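Local coordinates for protein thiazoline oxidase/subtilisin-like protease (Prochloron didemni, PDB 4H6X) that probably cleaves patellamide precursor peptides and joins their ends into macrocycles, as a subtilisin-like transamidating protease, at residues L23-I35 and T281-Q293. Numbering follows the deposited sequence.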
ATOM      1  N   LEU A  23       8.099 -11.583  11.987  1.00 35.46           N
ATOM      2  CA  LEU A  23       6.988 -11.988  11.127  1.00 32.42           C
ATOM      3  C   LEU A  23       7.544 -12.435   9.777  1.00 32.00           C
ATOM      4  O   LEU A  23       7.131 -13.483   9.255  1.00 29.97           O
ATOM      5  CB  LEU A  23       5.936 -10.878  10.995  1.00 31.76           C
ATOM      6  CG  LEU A  23       4.708 -11.045  10.072  1.00 31.12           C
ATOM      7  CD1 LEU A  23       3.902 -12.322  10.319  1.00 31.73           C
ATOM      8  CD2 LEU A  23       3.821  -9.820  10.212  1.00 31.38           C
ATOM      9  N   HIS A  24       8.506 -11.679   9.232  1.00 30.95           N
ATOM     10  CA  HIS A  24       9.170 -12.097   7.971  1.00 33.08           C
ATOM     11  C   HIS A  24       9.813 -13.479   8.098  1.00 35.71           C
ATOM     12  O   HIS A  24       9.794 -14.275   7.151  1.00 35.06           O
ATOM     13  CB  HIS A  24      10.208 -11.081   7.484  1.00 32.70           C
ATOM     14  CG  HIS A  24       9.636  -9.956   6.671  1.00 33.06           C
ATOM     15  ND1 HIS A  24       8.459 -10.066   5.960  1.00 34.94           N
ATOM     16  CD2 HIS A  24      10.100  -8.707   6.435  1.00 32.60           C
ATOM     17  CE1 HIS A  24       8.214  -8.924   5.341  1.00 34.12           C
ATOM     18  NE2 HIS A  24       9.193  -8.083   5.612  1.00 33.59           N
ATOM     19  N   ASN A  25      10.353 -13.773   9.282  1.00 37.25           N
ATOM     20  CA  ASN A  25      10.949 -15.088   9.537  1.00 38.90           C
ATOM     21  C   ASN A  25       9.955 -16.223   9.408  1.00 38.89           C
ATOM     22  O   ASN A  25      10.343 -17.353   9.129  1.00 40.61           O
ATOM     23  CB  ASN A  25      11.620 -15.132  10.912  1.00 40.25           C
ATOM     24  CG  ASN A  25      12.872 -14.285  10.966  1.00 42.90           C
ATOM     25  OD1 ASN A  25      13.367 -13.826   9.933  1.00 45.37           O
ATOM     26  ND2 ASN A  25      13.389 -14.066  12.167  1.00 43.02           N
ATOM     27  N   GLN A  26       8.676 -15.910   9.609  1.00 38.06           N
ATOM     28  CA  GLN A  26       7.599 -16.903   9.533  1.00 38.52           C
ATOM     29  C   GLN A  26       6.914 -16.949   8.157  1.00 39.06           C
ATOM     30  O   GLN A  26       6.562 -18.031   7.669  1.00 38.31           O
ATOM     31  CB  GLN A  26       6.571 -16.641  10.633  1.00 40.38           C
ATOM     32  CG  GLN A  26       7.179 -16.606  12.026  1.00 44.19           C
ATOM     33  CD  GLN A  26       6.147 -16.735  13.125  1.00 46.60           C
ATOM     34  OE1 GLN A  26       5.311 -17.632  13.102  1.00 50.47           O
ATOM     35  NE2 GLN A  26       6.211 -15.843  14.104  1.00 48.27           N
ATOM     36  N   THR A  27       6.720 -15.776   7.541  1.00 35.90           N
ATOM     37  CA  THR A  27       6.116 -15.691   6.204  1.00 34.07           C
ATOM     38  C   THR A  27       6.594 -14.461   5.405  1.00 32.57           C
ATOM     39  O   THR A  27       6.887 -13.401   5.977  1.00 28.47           O
ATOM     40  CB  THR A  27       4.553 -15.788   6.251  1.00 34.77           C
ATOM     41  OG1 THR A  27       4.017 -15.909   4.922  1.00 35.43           O
ATOM     42  CG2 THR A  27       3.913 -14.593   6.953  1.00 34.38           C
ATOM     43  N   LEU A  28       6.706 -14.626   4.090  1.00 32.06           N
ATOM     44  CA  LEU A  28       6.843 -13.478   3.188  1.00 34.06           C
ATOM     45  C   LEU A  28       5.558 -13.331   2.366  1.00 32.66           C
ATOM     46  O   LEU A  28       5.521 -12.604   1.376  1.00 33.19           O
ATOM     47  CB  LEU A  28       8.066 -13.613   2.267  1.00 33.99           C
ATOM     48  CG  LEU A  28       9.475 -13.623   2.872  1.00 35.10           C
ATOM     49  CD1 LEU A  28      10.509 -13.688   1.756  1.00 34.61           C
ATOM     50  CD2 LEU A  28       9.746 -12.433   3.788  1.00 34.20           C
ATOM     51  N   GLY A  29       4.510 -14.025   2.799  1.00 32.07           N
ATOM     52  CA  GLY A  29       3.201 -13.958   2.166  1.00 33.07           C
ATOM     53  C   GLY A  29       2.776 -15.273   1.548  1.00 34.78           C
ATOM     54  O   GLY A  29       3.586 -16.193   1.380  1.00 36.06           O
ATOM     55  N   ASP A  30       1.498 -15.359   1.206  1.00 33.65           N
ATOM     56  CA  ASP A  30       0.941 -16.544   0.580  1.00 34.20           C
ATOM     57  C   ASP A  30       0.133 -16.153  -0.656  1.00 34.85           C
ATOM     58  O   ASP A  30      -0.702 -15.257  -0.580  1.00 31.69           O
ATOM     59  CB  ASP A  30       0.048 -17.270   1.582  1.00 35.88           C
ATOM     60  CG  ASP A  30      -0.273 -18.668   1.150  1.00 38.06           C
ATOM     61  OD1 ASP A  30      -1.076 -18.853   0.213  1.00 36.77           O
ATOM     62  OD2 ASP A  30       0.294 -19.594   1.754  1.00 42.69           O
ATOM     63  N   PRO A  31       0.375 -16.827  -1.801  1.00 37.03           N
ATOM     64  CA  PRO A  31      -0.337 -16.527  -3.052  1.00 35.97           C
ATOM     65  C   PRO A  31      -1.852 -16.727  -3.006  1.00 35.45           C
ATOM     66  O   PRO A  31      -2.535 -16.366  -3.964  1.00 33.92           O
ATOM     67  CB  PRO A  31       0.302 -17.495  -4.076  1.00 37.36           C
ATOM     68  CG  PRO A  31       1.040 -18.502  -3.261  1.00 37.64           C
ATOM     69  CD  PRO A  31       1.487 -17.770  -2.031  1.00 37.03           C
ATOM     70  N   GLN A  32      -2.375 -17.300  -1.919  1.00 33.92           N
ATOM     71  CA  GLN A  32      -3.824 -17.383  -1.738  1.00 36.89           C
ATOM     72  C   GLN A  32      -4.389 -16.051  -1.223  1.00 34.74           C
ATOM     73  O   GLN A  32      -5.605 -15.857  -1.186  1.00 35.72           O
ATOM     74  CB  GLN A  32      -4.212 -18.522  -0.781  1.00 40.09           C
ATOM     75  CG  GLN A  32      -3.897 -19.921  -1.284  1.00 42.91           C
ATOM     76  CD  GLN A  32      -4.480 -20.997  -0.385  1.00 48.34           C
ATOM     77  OE1 GLN A  32      -5.696 -21.065  -0.182  1.00 49.53           O
ATOM     78  NE2 GLN A  32      -3.616 -21.845   0.162  1.00 48.30           N
ATOM     79  N   ILE A  33      -3.507 -15.145  -0.807  1.00 32.73           N
ATOM     80  CA  ILE A  33      -3.931 -13.821  -0.353  1.00 31.21           C
ATOM     81  C   ILE A  33      -3.773 -12.864  -1.533  1.00 29.86           C
ATOM     82  O   ILE A  33      -2.654 -12.665  -2.034  1.00 28.50           O
ATOM     83  CB  ILE A  33      -3.108 -13.322   0.867  1.00 31.07           C
ATOM     84  CG1 ILE A  33      -3.225 -14.301   2.053  1.00 32.05           C
ATOM     85  CG2 ILE A  33      -3.532 -11.910   1.275  1.00 30.51           C
ATOM     86  CD1 ILE A  33      -4.649 -14.625   2.454  1.00 31.42           C
ATOM     87  N   THR A  34      -4.900 -12.300  -1.962  1.00 28.74           N
ATOM     88  CA  THR A  34      -4.957 -11.363  -3.088  1.00 27.17           C
ATOM     89  C   THR A  34      -5.149  -9.935  -2.609  1.00 25.97           C
ATOM     90  O   THR A  34      -6.112  -9.647  -1.890  1.00 26.76           O
ATOM     91  CB  THR A  34      -6.093 -11.743  -4.067  1.00 27.42           C
ATOM     92  OG1 THR A  34      -5.805 -13.029  -4.622  1.00 27.17           O
ATOM     93  CG2 THR A  34      -6.224 -10.689  -5.207  1.00 27.59           C
ATOM     94  N   ILE A  35      -4.227  -9.056  -3.003  1.00 23.58           N
ATOM     95  CA  ILE A  35      -4.329  -7.627  -2.714  1.00 22.41           C
ATOM     96  C   ILE A  35      -4.669  -6.933  -4.028  1.00 22.34           C
ATOM     97  O   ILE A  35      -3.967  -7.108  -5.017  1.00 21.27           O
ATOM     98  CB  ILE A  35      -2.986  -7.049  -2.174  1.00 23.64           C
ATOM     99  CG1 ILE A  35      -2.529  -7.791  -0.897  1.00 22.98           C
ATOM    100  CG2 ILE A  35      -3.095  -5.541  -1.934  1.00 22.55           C
ATOM    101  CD1 ILE A  35      -1.014  -7.879  -0.756  1.00 23.16           C
ATOM    102  N   THR A 281      -1.021  -2.446   4.569  1.00 22.72           N
ATOM    103  CA  THR A 281      -1.570  -3.420   3.657  1.00 22.42           C
ATOM    104  C   THR A 281      -0.661  -4.664   3.612  1.00 21.42           C
ATOM    105  O   THR A 281      -1.144  -5.796   3.664  1.00 22.08           O
ATOM    106  CB  THR A 281      -1.790  -2.809   2.250  1.00 22.28           C
ATOM    107  OG1 THR A 281      -2.921  -1.922   2.292  1.00 22.56           O
ATOM    108  CG2 THR A 281      -2.050  -3.889   1.218  1.00 20.22           C
ATOM    109  N   GLY A 282       0.646  -4.451   3.536  1.00 22.00           N
ATOM    110  CA  GLY A 282       1.603  -5.570   3.526  1.00 22.11           C
ATOM    111  C   GLY A 282       1.564  -6.370   4.827  1.00 22.16           C
ATOM    112  O   GLY A 282       1.549  -7.601   4.814  1.00 22.00           O
ATOM    113  N   ILE A 283       1.550  -5.662   5.951  1.00 22.35           N
ATOM    114  CA  ILE A 283       1.517  -6.316   7.268  1.00 23.62           C
ATOM    115  C   ILE A 283       0.237  -7.141   7.388  1.00 23.92           C
ATOM    116  O   ILE A 283       0.276  -8.322   7.750  1.00 23.99           O
ATOM    117  CB  ILE A 283       1.683  -5.292   8.426  1.00 22.37           C
ATOM    118  CG1 ILE A 283       3.108  -4.695   8.374  1.00 22.76           C
ATOM    119  CG2 ILE A 283       1.400  -5.950   9.778  1.00 23.62           C
ATOM    120  CD1 ILE A 283       3.408  -3.638   9.407  1.00 22.28           C
ATOM    121  N   SER A 284      -0.887  -6.514   7.042  1.00 22.94           N
ATOM    122  CA  SER A 284      -2.183  -7.185   7.058  1.00 22.39           C
ATOM    123  C   SER A 284      -2.181  -8.433   6.197  1.00 22.42           C
ATOM    124  O   SER A 284      -2.714  -9.465   6.599  1.00 22.72           O
ATOM    125  CB  SER A 284      -3.294  -6.223   6.616  1.00 22.32           C
ATOM    126  OG  SER A 284      -3.398  -5.132   7.517  1.00 22.44           O
ATOM    127  N   ALA A 285      -1.576  -8.353   5.016  1.00 22.58           N
ATOM    128  CA  ALA A 285      -1.477  -9.525   4.134  1.00 23.05           C
ATOM    129  C   ALA A 285      -0.582 -10.638   4.716  1.00 24.44           C
ATOM    130  O   ALA A 285      -0.882 -11.831   4.581  1.00 23.74           O
ATOM    131  CB  ALA A 285      -0.967  -9.114   2.764  1.00 22.36           C
ATOM    132  N   LEU A 286       0.527 -10.249   5.334  1.00 24.14           N
ATOM    133  CA  LEU A 286       1.357 -11.223   6.045  1.00 25.55           C
ATOM    134  C   LEU A 286       0.562 -11.945   7.156  1.00 26.27           C
ATOM    135  O   LEU A 286       0.665 -13.169   7.316  1.00 29.70           O
ATOM    136  CB  LEU A 286       2.606 -10.545   6.623  1.00 25.22           C
ATOM    137  CG  LEU A 286       3.715 -10.031   5.681  1.00 25.36           C
ATOM    138  CD1 LEU A 286       4.900  -9.537   6.500  1.00 23.60           C
ATOM    139  CD2 LEU A 286       4.187 -11.069   4.672  1.00 24.67           C
ATOM    140  N   LEU A 287      -0.240 -11.197   7.908  1.00 27.09           N
ATOM    141  CA  LEU A 287      -1.011 -11.791   9.015  1.00 26.56           C
ATOM    142  C   LEU A 287      -2.076 -12.735   8.486  1.00 28.07           C
ATOM    143  O   LEU A 287      -2.290 -13.812   9.048  1.00 28.26           O
ATOM    144  CB  LEU A 287      -1.617 -10.719   9.927  1.00 25.81           C
ATOM    145  CG  LEU A 287      -0.624  -9.843  10.699  1.00 27.48           C
ATOM    146  CD1 LEU A 287      -1.331  -8.654  11.347  1.00 26.00           C
ATOM    147  CD2 LEU A 287       0.175 -10.641  11.736  1.00 26.33           C
ATOM    148  N   MET A 288      -2.721 -12.342   7.384  1.00 28.59           N
ATOM    149  CA  MET A 288      -3.632 -13.223   6.669  1.00 27.85           C
ATOM    150  C   MET A 288      -2.907 -14.447   6.094  1.00 29.49           C
ATOM    151  O   MET A 288      -3.452 -15.553   6.110  1.00 29.72           O
ATOM    152  CB  MET A 288      -4.360 -12.482   5.531  1.00 27.81           C
ATOM    153  CG  MET A 288      -5.303 -11.377   5.961  1.00 27.85           C
ATOM    154  SD  MET A 288      -6.124 -10.681   4.502  1.00 30.27           S
ATOM    155  CE  MET A 288      -7.219  -9.519   5.316  1.00 28.82           C
ATOM    156  N   SER A 289      -1.696 -14.256   5.578  1.00 29.43           N
ATOM    157  CA  SER A 289      -0.907 -15.386   5.072  1.00 32.26           C
ATOM    158  C   SER A 289      -0.666 -16.451   6.153  1.00 34.11           C
ATOM    159  O   SER A 289      -0.694 -17.656   5.883  1.00 35.28           O
ATOM    160  CB  SER A 289       0.422 -14.891   4.502  1.00 32.00           C
ATOM    161  OG  SER A 289       0.172 -14.029   3.410  1.00 30.88           O
ATOM    162  N   LEU A 290      -0.455 -15.984   7.374  1.00 36.51           N
ATOM    163  CA  LEU A 290      -0.214 -16.847   8.528  1.00 38.57           C
ATOM    164  C   LEU A 290      -1.484 -17.607   8.948  1.00 39.60           C
ATOM    165  O   LEU A 290      -1.405 -18.746   9.407  1.00 37.78           O
ATOM    166  CB  LEU A 290       0.320 -15.993   9.670  1.00 40.53           C
ATOM    167  CG  LEU A 290       1.464 -16.505  10.532  1.00 43.43           C
ATOM    168  CD1 LEU A 290       2.559 -17.145   9.681  1.00 43.04           C
ATOM    169  CD2 LEU A 290       1.995 -15.333  11.341  1.00 41.87           C
ATOM    170  N   GLN A 291      -2.650 -16.982   8.766  1.00 37.24           N
ATOM    171  CA  GLN A 291      -3.931 -17.657   8.974  1.00 39.56           C
ATOM    172  C   GLN A 291      -4.055 -18.849   8.031  1.00 42.77           C
ATOM    173  O   GLN A 291      -4.353 -19.964   8.474  1.00 43.79           O
ATOM    174  CB  GLN A 291      -5.109 -16.694   8.787  1.00 35.49           C
ATOM    175  CG  GLN A 291      -5.298 -15.683   9.910  1.00 33.83           C
ATOM    176  CD  GLN A 291      -6.393 -14.665   9.605  1.00 33.66           C
ATOM    177  OE1 GLN A 291      -6.672 -14.362   8.440  1.00 31.62           O
ATOM    178  NE2 GLN A 291      -7.011 -14.124  10.652  1.00 31.99           N
ATOM    179  N   VAL A 292      -3.805 -18.608   6.740  1.00 44.03           N
ATOM    180  CA  VAL A 292      -3.768 -19.661   5.712  1.00 47.43           C
ATOM    181  C   VAL A 292      -2.707 -20.733   6.003  1.00 48.36           C
ATOM    182  O   VAL A 292      -2.965 -21.924   5.810  1.00 51.19           O
ATOM    183  CB  VAL A 292      -3.541 -19.082   4.290  1.00 48.41           C
ATOM    184  CG1 VAL A 292      -3.486 -20.192   3.246  1.00 51.14           C
ATOM    185  CG2 VAL A 292      -4.640 -18.101   3.931  1.00 48.30           C
ATOM    186  N   GLN A 293      -1.528 -20.314   6.460  1.00 49.44           N
ATOM    187  CA  GLN A 293      -0.438 -21.245   6.797  1.00 55.33           C
ATOM    188  C   GLN A 293      -0.838 -22.232   7.895  1.00 56.49           C
ATOM    189  O   GLN A 293      -0.454 -23.399   7.856  1.00 55.99           O
ATOM    190  CB  GLN A 293       0.825 -20.490   7.220  1.00 57.62           C
ATOM    191  CG  GLN A 293       2.005 -21.384   7.592  1.00 62.20           C
ATOM    192  CD  GLN A 293       3.256 -20.599   7.944  1.00 64.63           C
ATOM    193  OE1 GLN A 293       3.788 -19.847   7.121  1.00 66.96           O
ATOM    194  NE2 GLN A 293       3.733 -20.769   9.172  1.00 62.62           N
TER
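Leu23 and Leu286 carry the apolar contact at one flank of helix 273-293. Leu23 CG stands anti to its own N (chi1 177°), which turns the branch toward the helix; CD2 lies 3.9 Å from Leu286 CB and CD1 meets Leu290 CD2. Leu286 forks: CD1 approaches the His24 ring obliquely, and CD2 lies 3.5 Å from Gly29 N. Thr27 CG2 packs 3.6 Å from Leu286 O and touches Leu290 CD1. At the other flank Ile33 CD1 touches Met288 CB and Val292 CG2, 3.8 Å from each. Ile35 CD1 rests on Ala285 CB, and its CG2 meets Thr281 CG2.

The polar contact centres on Ser289. Its OG donates to Ala285 O (2.7 Å) from above the carbonyl plane, while Ser289 N reaches that oxygen from the opposite face. The same OG accepts a weak, bent bond from Asp30 N (2.9 Å, 123°). Thr27 OG1 accepts from Gly29 N (2.9 Å) in an ST turn, and Asp30 OD1 takes Gln32 N in an Asx turn. A valine at Thr27 would remove the hydroxyl and would probably leave Gly29 N without this acceptor and the turn less firmly set.

The loop passes over helix 273-293 from helix 20-26 to strand 34-39 of the parallel subtilisin-like sheet. This helix probably carries the catalytic serine near its N-terminus, as in other subtilases. Strand 170-173 and helices 300-309 and 332-340 also pack against it.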